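Local coordinates for protein probable benzoylformate decarboxylase (Rhodococcus jostii, PDB 7ORX) that is probably a member of the thiamine diphosphate-dependent enzyme family and binds thiamine diphosphate, at residues Gly37-Asp40 against Asp41-Tyr44. Residues are numbered along the deposited sequence; the frame is centred on the assembly and turned at random.
Sequences GMPD and DFRY
With its CG anti to the backbone N (chi1 179°) and the chain fully extended beyond, Met38 reaches across the turn until its CE lies against Phe42 and Tyr44. Phe42 places its CG anti to its own carbonyl carbon (chi1 -80°), which brings the ring beside Pro39. The long unbranched methionine suits a place where the chain doubles back and the span must be bridged: its CE lies 3.4 Å from Phe42 CB and 3.7 Å from Tyr44 CB, and the side chains of Met38 and Tyr44 cross at about a right angle. Pro39 CD sits over one face of the Phe42 ring, 4.1 Å from the centroid and displaced toward the rim, a CH-pi contact suited to the stiff, puckered pyrrolidine, whose CD carries C-H bonds polarised by the neighbouring nitrogen. Pro39 also restricts the backbone just where it turns into the two aspartates. Of these, Asp41 swings its carboxylate back, OD1 lying 3.4 Å from Pro39 CB, while OD2 makes a salt bridge to Arg16 of helix 7-17. Phe42 and Tyr44 are buried, whereas Asp40, Asp41 and Arg43 are exposed. Helix 7-17 packs against the loop: Tyr12 meets the Phe42 ring edge-to-face and also touches Met38 and Pro39; Pro477 of the second subunit packs on Met38 and Tyr44. The turn links helix 32-35 to strand 43-46, at one edge of the parallel sheet within this chain, and so completes the beta-alpha-beta crossover from strand 22-25 in the alpha/beta fold of the N-terminal thiamine diphosphate-binding domain.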
# COMPACT_ATOMS: atom_id res chain seq x y z
N GLY C 37 -3.42 19.20 27.00
CA GLY C 37 -2.86 18.47 28.15
C GLY C 37 -1.36 18.60 28.22
O GLY C 37 -0.74 17.97 29.09
N MET C 38 -0.77 19.41 27.35
CA MET C 38 0.70 19.62 27.29
C MET C 38 1.16 20.25 28.61
O MET C 38 0.56 21.20 29.09
CB MET C 38 1.01 20.56 26.13
CG MET C 38 2.45 20.89 25.95
SD MET C 38 2.66 21.53 24.23
CE MET C 38 4.42 21.83 24.24
N PRO C 39 2.18 19.70 29.29
CA PRO C 39 2.74 20.33 30.49
C PRO C 39 3.53 21.64 30.28
O PRO C 39 3.75 22.00 29.16
CB PRO C 39 3.73 19.28 31.03
CG PRO C 39 3.27 18.00 30.38
CD PRO C 39 2.79 18.39 29.00
N ASP C 40 4.00 22.24 31.37
CA ASP C 40 4.75 23.52 31.38
C ASP C 40 6.22 23.31 31.02
O ASP C 40 6.77 24.25 30.45
CB ASP C 40 4.58 24.24 32.72
CG ASP C 40 3.19 24.84 32.86
OD1 ASP C 40 2.49 24.88 31.81
OD2 ASP C 40 2.83 25.28 34.00
N ASP C 41 6.83 22.16 31.31
CA ASP C 41 8.27 21.92 30.99
C ASP C 41 8.46 21.63 29.48
O ASP C 41 9.61 21.50 29.03
CB ASP C 41 8.89 20.85 31.92
CG ASP C 41 8.19 19.50 31.93
OD1 ASP C 41 6.94 19.47 32.14
OD2 ASP C 41 8.90 18.46 31.73
N PHE C 42 7.37 21.53 28.71
CA PHE C 42 7.40 21.26 27.24
C PHE C 42 7.31 22.59 26.48
O PHE C 42 6.55 23.48 26.94
CB PHE C 42 6.21 20.41 26.79
CG PHE C 42 6.30 18.93 27.04
CD1 PHE C 42 6.56 18.42 28.29
CD2 PHE C 42 6.09 18.03 26.00
CE1 PHE C 42 6.63 17.06 28.51
CE2 PHE C 42 6.19 16.67 26.22
CZ PHE C 42 6.45 16.19 27.47
N ARG C 43 8.01 22.70 25.34
CA ARG C 43 7.91 23.88 24.46
C ARG C 43 7.34 23.48 23.12
O ARG C 43 7.79 22.51 22.58
CB ARG C 43 9.23 24.64 24.34
CG ARG C 43 10.46 23.92 23.82
CD ARG C 43 11.57 24.92 24.17
NE ARG C 43 12.81 25.02 23.39
CZ ARG C 43 13.80 24.14 23.40
NH1 ARG C 43 13.71 23.04 24.11
NH2 ARG C 43 14.88 24.34 22.68
N TYR C 44 6.33 24.21 22.65
CA TYR C 44 5.73 24.01 21.32
C TYR C 44 6.36 25.04 20.37
O TYR C 44 6.49 26.23 20.73
CB TYR C 44 4.22 24.16 21.41
CG TYR C 44 3.45 23.82 20.17
CD1 TYR C 44 3.05 22.53 19.89
CD2 TYR C 44 3.08 24.82 19.28
CE1 TYR C 44 2.29 22.23 18.77
CE2 TYR C 44 2.35 24.54 18.14
CZ TYR C 44 1.92 23.24 17.89
OH TYR C 44 1.20 23.00 16.75